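Local structure of mitotic checkpoint control protein kinase BUB1 (Drosophila melanogaster, 6JKK) at residues S17-I22 with N91-Y96; G38-L43 with L84-P89. The protein acts in the mitotic checkpoint at the kinetochore as BubR1, and its protein kinase domain, the part described here, probably binds ATP and phosphorylates proteins. One frame throughout, in Å; residues are numbered along the deposited sequence.

Interaction 1 (S17-I22 with N91-Y96); sequences SLLESI and NYWEFY
Leu-19 makes the central apolar contact, its two methyls touching different residues of helix 92-104. Leu-19 CD2 fits between two aromatic side chains, 3.7 Å from Trp-93 CE3 and 3.9 Å from Tyr-96 CB, while Leu-19 CD1 rests 3.8 Å from Tyr-92 CB. Leu-19 CG lies in the plane of the indole, at its edge, so the branch point meets the six-membered ring from the side. Leu-18 CD1 reaches Trp-93 CH2 more loosely, at 4.1 Å. Farther along, Ile-22 runs nearly perpendicular to Tyr-96, with Ile-22 CD1 pressed to 3.3 Å from Tyr-96 CE1. A chi1 of 64°, with CG1 between the backbone N and the carbonyl carbon, helps direct this CD1 toward the ring.

The two short helical segments cross at 54° with their axes 11.1 Å apart, a spacing filled by these side chains. Helix 92-104 is the αC helix of the kinase N-lobe; helix 12-21 belongs to the N-terminal extension and packs on its first turn.

No hydrogen bond joins the segments, and the polar ends of Trp-93 and Tyr-96 find partners elsewhere. The two side chains lean together, Tyr-96 CD2 lying over one indole face, and both reach past the contact to the start of the activation segment: Trp-93 NE1 bonds to Ser-211 O and Tyr-96 OH to Asp-213. Asn-91 is the N-cap of helix 92-104, Asn-91 OD1 accepting from Glu-94 N at 2.9 Å, with the donor well above the amide plane.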
ATOM      1  N   SER A  17       8.975   4.865  22.343  1.00 30.70           N
ATOM      2  CA  SER A  17       8.601   6.046  23.119  1.00 39.13           C
ATOM      3  C   SER A  17       7.174   6.490  22.817  1.00 33.34           C
ATOM      4  O   SER A  17       6.400   6.791  23.729  1.00 34.54           O
ATOM      5  CB  SER A  17       9.572   7.196  22.843  1.00 45.33           C
ATOM      6  OG  SER A  17       8.953   8.452  23.061  1.00 53.17           O
ATOM      7  N   LEU A  18       6.832   6.523  21.533  1.00 28.14           N
ATOM      8  CA  LEU A  18       5.508   6.968  21.106  1.00 35.19           C
ATOM      9  C   LEU A  18       4.413   6.041  21.623  1.00 32.47           C
ATOM     10  O   LEU A  18       3.395   6.502  22.150  1.00 28.55           O
ATOM     11  CB  LEU A  18       5.444   7.068  19.580  1.00 36.88           C
ATOM     12  CG  LEU A  18       6.292   8.167  18.937  1.00 36.85           C
ATOM     13  CD1 LEU A  18       6.316   8.026  17.424  1.00 30.76           C
ATOM     14  CD2 LEU A  18       5.776   9.535  19.340  1.00 34.01           C
ATOM     15  N   LEU A  19       4.627   4.736  21.467  1.00 26.76           N
ATOM     16  CA  LEU A  19       3.655   3.741  21.917  1.00 27.03           C
ATOM     17  C   LEU A  19       3.476   3.800  23.432  1.00 28.29           C
ATOM     18  O   LEU A  19       2.362   3.645  23.951  1.00 30.49           O
ATOM     19  CB  LEU A  19       4.072   2.335  21.475  1.00 22.17           C
ATOM     20  CG  LEU A  19       4.027   2.108  19.962  1.00 24.41           C
ATOM     21  CD1 LEU A  19       4.444   0.687  19.605  1.00 23.97           C
ATOM     22  CD2 LEU A  19       2.631   2.410  19.433  1.00 20.70           C
ATOM     23  N   GLU A  20       4.571   4.027  24.148  1.00 27.61           N
ATOM     24  CA  GLU A  20       4.483   4.145  25.598  1.00 33.40           C
ATOM     25  C   GLU A  20       3.785   5.442  26.006  1.00 31.60           C
ATOM     26  O   GLU A  20       3.077   5.477  27.011  1.00 35.04           O
ATOM     27  CB  GLU A  20       5.867   4.011  26.247  1.00 42.54           C
ATOM     28  CG  GLU A  20       6.304   2.557  26.428  1.00 55.65           C
ATOM     29  CD  GLU A  20       7.811   2.386  26.439  1.00 68.67           C
ATOM     30  OE1 GLU A  20       8.523   3.406  26.540  1.00 74.64           O
ATOM     31  OE2 GLU A  20       8.282   1.231  26.340  1.00 70.07           O
ATOM     32  N   SER A  21       3.957   6.496  25.210  1.00 31.52           N
ATOM     33  CA  SER A  21       3.351   7.791  25.529  1.00 40.93           C
ATOM     34  C   SER A  21       1.820   7.738  25.473  1.00 39.77           C
ATOM     35  O   SER A  21       1.136   8.539  26.114  1.00 34.96           O
ATOM     36  CB  SER A  21       3.877   8.889  24.600  1.00 35.62           C
ATOM     37  OG  SER A  21       3.250   8.837  23.333  1.00 32.60           O
ATOM     38  N   ILE A  22       1.288   6.784  24.714  1.00 32.83           N
ATOM     39  CA  ILE A  22      -0.158   6.629  24.586  1.00 30.60           C
ATOM     40  C   ILE A  22      -0.672   5.349  25.251  1.00 31.74           C
ATOM     41  O   ILE A  22      -1.821   4.952  25.027  1.00 28.66           O
ATOM     42  CB  ILE A  22      -0.594   6.622  23.114  1.00 30.59           C
ATOM     43  CG1 ILE A  22      -0.003   5.409  22.389  1.00 27.33           C
ATOM     44  CG2 ILE A  22      -0.177   7.916  22.424  1.00 33.60           C
ATOM     45  CD1 ILE A  22      -0.476   5.269  20.982  1.00 27.38           C
ATOM     46  N   ASN A  91       5.992  -6.648  16.178  1.00 19.05           N
ATOM     47  CA  ASN A  91       5.724  -5.344  15.588  1.00 24.69           C
ATOM     48  C   ASN A  91       4.427  -4.775  16.160  1.00 25.09           C
ATOM     49  O   ASN A  91       3.348  -4.943  15.584  1.00 18.66           O
ATOM     50  CB  ASN A  91       5.668  -5.441  14.060  1.00 23.36           C
ATOM     51  CG  ASN A  91       5.771  -4.083  13.384  1.00 22.56           C
ATOM     52  OD1 ASN A  91       5.436  -3.052  13.975  1.00 26.41           O
ATOM     53  ND2 ASN A  91       6.237  -4.075  12.140  1.00 18.93           N
ATOM     54  N   TYR A  92       4.533  -4.131  17.319  1.00 20.81           N
ATOM     55  CA  TYR A  92       3.370  -3.510  17.942  1.00 17.16           C
ATOM     56  C   TYR A  92       2.908  -2.349  17.080  1.00 16.46           C
ATOM     57  O   TYR A  92       1.709  -2.094  16.952  1.00 16.91           O
ATOM     58  CB  TYR A  92       3.719  -2.999  19.339  1.00 16.25           C
ATOM     59  CG  TYR A  92       4.103  -4.088  20.312  1.00 20.82           C
ATOM     60  CD1 TYR A  92       3.131  -4.812  20.990  1.00 20.11           C
ATOM     61  CD2 TYR A  92       5.439  -4.393  20.553  1.00 26.34           C
ATOM     62  CE1 TYR A  92       3.478  -5.805  21.882  1.00 24.85           C
ATOM     63  CE2 TYR A  92       5.795  -5.387  21.450  1.00 21.38           C
ATOM     64  CZ  TYR A  92       4.804  -6.089  22.103  1.00 22.66           C
ATOM     65  OH  TYR A  92       5.132  -7.086  22.989  1.00 27.36           O
ATOM     66  N   TRP A  93       3.872  -1.652  16.484  1.00 18.58           N
ATOM     67  CA  TRP A  93       3.596  -0.441  15.715  1.00 19.52           C
ATOM     68  C   TRP A  93       2.624  -0.685  14.572  1.00 24.21           C
ATOM     69  O   TRP A  93       1.711   0.112  14.339  1.00 14.36           O
ATOM     70  CB  TRP A  93       4.905   0.145  15.180  1.00 22.38           C
ATOM     71  CG  TRP A  93       4.732   1.418  14.401  1.00 23.75           C
ATOM     72  CD1 TRP A  93       4.818   1.576  13.038  1.00 23.90           C
ATOM     73  CD2 TRP A  93       4.446   2.714  14.938  1.00 21.94           C
ATOM     74  NE1 TRP A  93       4.601   2.896  12.704  1.00 21.88           N
ATOM     75  CE2 TRP A  93       4.373   3.612  13.851  1.00 22.97           C
ATOM     76  CE3 TRP A  93       4.245   3.202  16.235  1.00 21.09           C
ATOM     77  CZ2 TRP A  93       4.107   4.974  14.030  1.00 20.51           C
ATOM     78  CZ3 TRP A  93       3.981   4.547  16.407  1.00 23.69           C
ATOM     79  CH2 TRP A  93       3.914   5.419  15.314  1.00 23.32           C
ATOM     80  N   GLU A  94       2.821  -1.785  13.855  1.00 19.71           N
ATOM     81  CA  GLU A  94       1.921  -2.125  12.762  1.00 17.77           C
ATOM     82  C   GLU A  94       0.466  -2.256  13.240  1.00 17.48           C
ATOM     83  O   GLU A  94      -0.457  -1.765  12.583  1.00 17.20           O
ATOM     84  CB  GLU A  94       2.390  -3.402  12.066  1.00 13.70           C
ATOM     85  CG  GLU A  94       1.440  -3.903  11.001  1.00 14.97           C
ATOM     86  CD  GLU A  94       2.042  -5.033  10.208  1.00 20.49           C
ATOM     87  OE1 GLU A  94       3.177  -5.443  10.531  1.00 17.02           O
ATOM     88  OE2 GLU A  94       1.382  -5.499   9.265  1.00 22.01           O
ATOM     89  N   PHE A  95       0.273  -2.892  14.395  1.00 13.34           N
ATOM     90  CA  PHE A  95      -1.052  -3.070  14.979  1.00 13.82           C
ATOM     91  C   PHE A  95      -1.622  -1.692  15.321  1.00 16.92           C
ATOM     92  O   PHE A  95      -2.781  -1.401  15.010  1.00 14.23           O
ATOM     93  CB  PHE A  95      -0.967  -3.974  16.224  1.00 11.96           C
ATOM     94  CG  PHE A  95      -2.298  -4.521  16.700  1.00 11.68           C
ATOM     95  CD1 PHE A  95      -3.416  -4.530  15.870  1.00 16.19           C
ATOM     96  CD2 PHE A  95      -2.428  -5.015  18.001  1.00 15.63           C
ATOM     97  CE1 PHE A  95      -4.641  -5.031  16.323  1.00 14.24           C
ATOM     98  CE2 PHE A  95      -3.643  -5.518  18.462  1.00 14.32           C
ATOM     99  CZ  PHE A  95      -4.752  -5.523  17.628  1.00 16.69           C
ATOM    100  N   TYR A  96      -0.801  -0.831  15.923  1.00 13.47           N
ATOM    101  CA  TYR A  96      -1.236   0.531  16.251  1.00 13.54           C
ATOM    102  C   TYR A  96      -1.746   1.298  15.026  1.00 19.25           C
ATOM    103  O   TYR A  96      -2.848   1.849  15.056  1.00 16.35           O
ATOM    104  CB  TYR A  96      -0.112   1.334  16.929  1.00 16.28           C
ATOM    105  CG  TYR A  96      -0.395   2.832  16.942  1.00 21.29           C
ATOM    106  CD1 TYR A  96      -1.265   3.387  17.875  1.00 21.10           C
ATOM    107  CD2 TYR A  96       0.198   3.684  16.011  1.00 15.44           C
ATOM    108  CE1 TYR A  96      -1.544   4.752  17.876  1.00 24.30           C
ATOM    109  CE2 TYR A  96      -0.072   5.054  16.004  1.00 16.97           C
ATOM    110  CZ  TYR A  96      -0.940   5.578  16.942  1.00 21.78           C
ATOM    111  OH  TYR A  96      -1.211   6.931  16.952  1.00 20.76           O
TER

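Interaction 2 (G38-L43 with L84-P89); sequences GHVKRL and LKQERP
A polar side-chain-to-backbone contact, flanked by apolar and cationic pairs, holds the irregular chain 38-43 against strand 80-87 of the N-lobe sheet. At its middle the amide of Gln-86 bonds to two backbone groups that bracket Arg-42. Gln-86 NE2 donates to Lys-41 O at 2.8 Å, nearly straight at 163°, with the oxygen lying in the amide plane. In return Gln-86 OE1 accepts from Leu-43 N, also at 2.8 Å and straighter still at 169°. Together the two bonds set the rotation of the buried amide and satisfy a donor and an acceptor of an extended chain that makes no regular strand here. Gln-86 can reach them because CG stands anti to the backbone N and the chain stays extended beyond it.

Strand 80-87 is β3 of the kinase fold, and Leu-84, Gln-86 and Arg-88 all point toward the loop. Lys-85 points away from it, as the β3 lysine does in protein kinases; it is the predicted ATP-binding residue, and its NZ forms a salt bridge with Asp-207.

Apolar contacts pack beside the amide. Leu-43 runs antiparallel alongside the Gln-86 side chain, bringing Leu-43 CD1 3.6 Å from Gln-86 CB and 4.0 Å from Leu-84 CB; Leu-49 of strand 47-51 touches both leucines. Val-40 packs on Val-128, and its methyl CG1 also abuts the amide nitrogen, Gln-86 NE2, at 3.3 Å.

Toward the surface, the guanidinium groups of Arg-42 and Arg-88 stack, centres 4.0 Å apart and planes 30° from parallel. Arg-42 NH2 sits over the centre of the Arg-88 group; two like charges thus lie face to face, which probably costs some repulsion.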
ATOM      1  N   GLY A  38       2.862 -15.861  26.071  1.00 25.91           N
ATOM      2  CA  GLY A  38       4.275 -15.851  26.387  1.00 27.40           C
ATOM      3  C   GLY A  38       5.084 -16.072  25.122  1.00 32.41           C
ATOM      4  O   GLY A  38       5.907 -15.237  24.738  1.00 32.50           O
ATOM      5  N   HIS A  39       4.830 -17.190  24.453  1.00 27.56           N
ATOM      6  CA  HIS A  39       5.653 -17.582  23.314  1.00 27.82           C
ATOM      7  C   HIS A  39       4.810 -17.902  22.088  1.00 29.17           C
ATOM      8  O   HIS A  39       3.922 -18.756  22.145  1.00 26.79           O
ATOM      9  CB  HIS A  39       6.516 -18.793  23.673  1.00 30.74           C
ATOM     10  CG  HIS A  39       7.407 -19.248  22.554  1.00 32.68           C
ATOM     11  ND1 HIS A  39       8.515 -18.536  22.151  1.00 31.53           N
ATOM     12  CD2 HIS A  39       7.348 -20.340  21.753  1.00 32.36           C
ATOM     13  CE1 HIS A  39       9.106 -19.171  21.152  1.00 34.53           C
ATOM     14  NE2 HIS A  39       8.417 -20.267  20.890  1.00 33.43           N
ATOM     15  N   VAL A  40       5.098 -17.215  20.983  1.00 24.82           N
ATOM     16  CA  VAL A  40       4.434 -17.475  19.715  1.00 26.58           C
ATOM     17  C   VAL A  40       5.298 -18.435  18.910  1.00 25.16           C
ATOM     18  O   VAL A  40       6.480 -18.159  18.685  1.00 25.89           O
ATOM     19  CB  VAL A  40       4.248 -16.170  18.915  1.00 22.68           C
ATOM     20  CG1 VAL A  40       3.870 -16.464  17.476  1.00 27.11           C
ATOM     21  CG2 VAL A  40       3.197 -15.291  19.565  1.00 19.80           C
ATOM     22  N   LYS A  41       4.722 -19.564  18.498  1.00 25.99           N
ATOM     23  CA  LYS A  41       5.450 -20.550  17.698  1.00 29.15           C
ATOM     24  C   LYS A  41       5.728 -20.015  16.299  1.00 26.38           C
ATOM     25  O   LYS A  41       4.970 -19.197  15.762  1.00 25.28           O
ATOM     26  CB  LYS A  41       4.662 -21.863  17.580  1.00 30.77           C
ATOM     27  CG  LYS A  41       4.377 -22.576  18.897  1.00 44.25           C
ATOM     28  CD  LYS A  41       3.423 -23.751  18.683  1.00 46.07           C
ATOM     29  CE  LYS A  41       3.113 -24.452  19.991  1.00 47.53           C
ATOM     30  NZ  LYS A  41       2.743 -23.468  21.049  1.00 48.35           N
ATOM     31  N   ARG A  42       6.824 -20.479  15.708  1.00 28.00           N
ATOM     32  CA  ARG A  42       7.123 -20.194  14.315  1.00 29.90           C
ATOM     33  C   ARG A  42       6.018 -20.803  13.454  1.00 28.90           C
ATOM     34  O   ARG A  42       5.628 -21.951  13.662  1.00 33.90           O
ATOM     35  CB  ARG A  42       8.494 -20.783  13.959  1.00 32.43           C
ATOM     36  CG  ARG A  42       9.094 -20.275  12.660  1.00 49.52           C
ATOM     37  CD  ARG A  42      10.551 -20.717  12.526  1.00 58.70           C
ATOM     38  NE  ARG A  42      11.446 -19.918  13.362  1.00 62.31           N
ATOM     39  CZ  ARG A  42      12.287 -19.002  12.887  1.00 61.82           C
ATOM     40  NH1 ARG A  42      12.353 -18.779  11.581  1.00 60.43           N
ATOM     41  NH2 ARG A  42      13.066 -18.313  13.714  1.00 60.29           N
ATOM     42  N   LEU A  43       5.481 -20.031  12.516  1.00 24.58           N
ATOM     43  CA  LEU A  43       4.445 -20.547  11.631  1.00 26.79           C
ATOM     44  C   LEU A  43       5.007 -21.691  10.800  1.00 30.78           C
ATOM     45  O   LEU A  43       6.152 -21.635  10.356  1.00 27.36           O
ATOM     46  CB  LEU A  43       3.925 -19.441  10.706  1.00 29.67           C
ATOM     47  CG  LEU A  43       3.063 -18.338  11.332  1.00 22.18           C
ATOM     48  CD1 LEU A  43       2.800 -17.222  10.322  1.00 18.19           C
ATOM     49  CD2 LEU A  43       1.753 -18.905  11.836  1.00 25.23           C
ATOM     50  N   LEU A  84      -1.508 -14.888   7.189  1.00 18.30           N
ATOM     51  CA  LEU A  84      -0.917 -14.831   8.517  1.00 15.38           C
ATOM     52  C   LEU A  84       0.483 -14.253   8.405  1.00 21.08           C
ATOM     53  O   LEU A  84       1.349 -14.828   7.738  1.00 21.23           O
ATOM     54  CB  LEU A  84      -0.887 -16.224   9.163  1.00 16.47           C
ATOM     55  CG  LEU A  84      -2.246 -16.929   9.206  1.00 19.65           C
ATOM     56  CD1 LEU A  84      -2.318 -18.005   8.151  1.00 25.56           C
ATOM     57  CD2 LEU A  84      -2.556 -17.517  10.576  1.00 20.96           C
ATOM     58  N   LYS A  85       0.698 -13.105   9.040  1.00 17.87           N
ATOM     59  CA  LYS A  85       1.991 -12.437   8.970  1.00 17.48           C
ATOM     60  C   LYS A  85       2.694 -12.498  10.309  1.00 16.60           C
ATOM     61  O   LYS A  85       2.198 -11.964  11.314  1.00 17.05           O
ATOM     62  CB  LYS A  85       1.822 -10.976   8.547  1.00 18.75           C
ATOM     63  CG  LYS A  85       3.134 -10.206   8.465  1.00 18.49           C
ATOM     64  CD  LYS A  85       2.880  -8.753   8.099  1.00 24.92           C
ATOM     65  CE  LYS A  85       4.169  -7.957   8.010  1.00 28.34           C
ATOM     66  NZ  LYS A  85       3.895  -6.596   7.456  1.00 27.70           N
ATOM     67  N   GLN A  86       3.851 -13.152  10.314  1.00 16.31           N
ATOM     68  CA  GLN A  86       4.644 -13.303  11.522  1.00 15.84           C
ATOM     69  C   GLN A  86       5.868 -12.407  11.455  1.00 18.86           C
ATOM     70  O   GLN A  86       6.524 -12.321  10.412  1.00 22.02           O
ATOM     71  CB  GLN A  86       5.087 -14.753  11.675  1.00 19.35           C
ATOM     72  CG  GLN A  86       5.895 -15.011  12.948  1.00 21.63           C
ATOM     73  CD  GLN A  86       5.901 -16.472  13.341  1.00 27.22           C
ATOM     74  OE1 GLN A  86       6.329 -17.336  12.574  1.00 25.71           O
ATOM     75  NE2 GLN A  86       5.410 -16.757  14.540  1.00 25.32           N
ATOM     76  N   GLU A  87       6.179 -11.727  12.554  1.00 18.88           N
ATOM     77  CA  GLU A  87       7.379 -10.898  12.572  1.00 19.45           C
ATOM     78  C   GLU A  87       8.101 -10.944  13.912  1.00 19.40           C
ATOM     79  O   GLU A  87       7.468 -10.968  14.968  1.00 20.09           O
ATOM     80  CB  GLU A  87       7.052  -9.451  12.186  1.00 20.57           C
ATOM     81  CG  GLU A  87       8.278  -8.542  12.127  1.00 25.89           C
ATOM     82  CD  GLU A  87       7.967  -7.155  11.596  1.00 28.45           C
ATOM     83  OE1 GLU A  87       6.875  -6.960  11.020  1.00 23.55           O
ATOM     84  OE2 GLU A  87       8.824  -6.261  11.758  1.00 35.39           O
ATOM     85  N   ARG A  88       9.432 -10.960  13.843  1.00 21.29           N
ATOM     86  CA  ARG A  88      10.306 -10.848  15.009  1.00 26.20           C
ATOM     87  C   ARG A  88      11.247  -9.657  14.806  1.00 29.77           C
ATOM     88  O   ARG A  88      11.807  -9.487  13.720  1.00 25.15           O
ATOM     89  CB  ARG A  88      11.126 -12.130  15.200  1.00 32.11           C
ATOM     90  CG  ARG A  88      10.284 -13.387  15.429  1.00 42.75           C
ATOM     91  CD  ARG A  88      11.111 -14.663  15.337  1.00 49.21           C
ATOM     92  NE  ARG A  88      11.894 -14.673  14.108  1.00 53.88           N
ATOM     93  CZ  ARG A  88      11.454 -15.129  12.939  1.00 56.30           C
ATOM     94  NH1 ARG A  88      10.231 -15.639  12.830  1.00 55.14           N
ATOM     95  NH2 ARG A  88      12.243 -15.078  11.874  1.00 53.14           N
ATOM     96  N   PRO A  89      11.388  -8.797  15.829  1.00 24.94           N
ATOM     97  CA  PRO A  89      10.635  -8.835  17.089  1.00 29.57           C
ATOM     98  C   PRO A  89       9.195  -8.415  16.852  1.00 28.20           C
ATOM     99  O   PRO A  89       8.848  -8.004  15.747  1.00 23.58           O
ATOM    100  CB  PRO A  89      11.342  -7.782  17.945  1.00 29.92           C
ATOM    101  CG  PRO A  89      11.892  -6.812  16.956  1.00 31.40           C
ATOM    102  CD  PRO A  89      12.307  -7.646  15.773  1.00 27.15           C
TER

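Overall arrangement
Both contacts bind N-terminal chain to the small lobe, but to different elements: interaction 1 to helix 92-104, interaction 2 to the strand just before it. Their centres lie about 18 Å apart, and the loop closed by 38-43 with 84-89 is nested inside that closed by 17-22 with 91-96. Both are partly buried. Interaction 1 is wholly apolar across its segments, with no exposed residue touching; interaction 2 pairs a buried amide with backbone and ends at the surface in a stacked pair of arginines. Between them runs the salt bridge from Glu-94 OE2 to Lys-85 NZ (3.3 Å), the β3–αC pair characteristic of active-like protein kinase conformations.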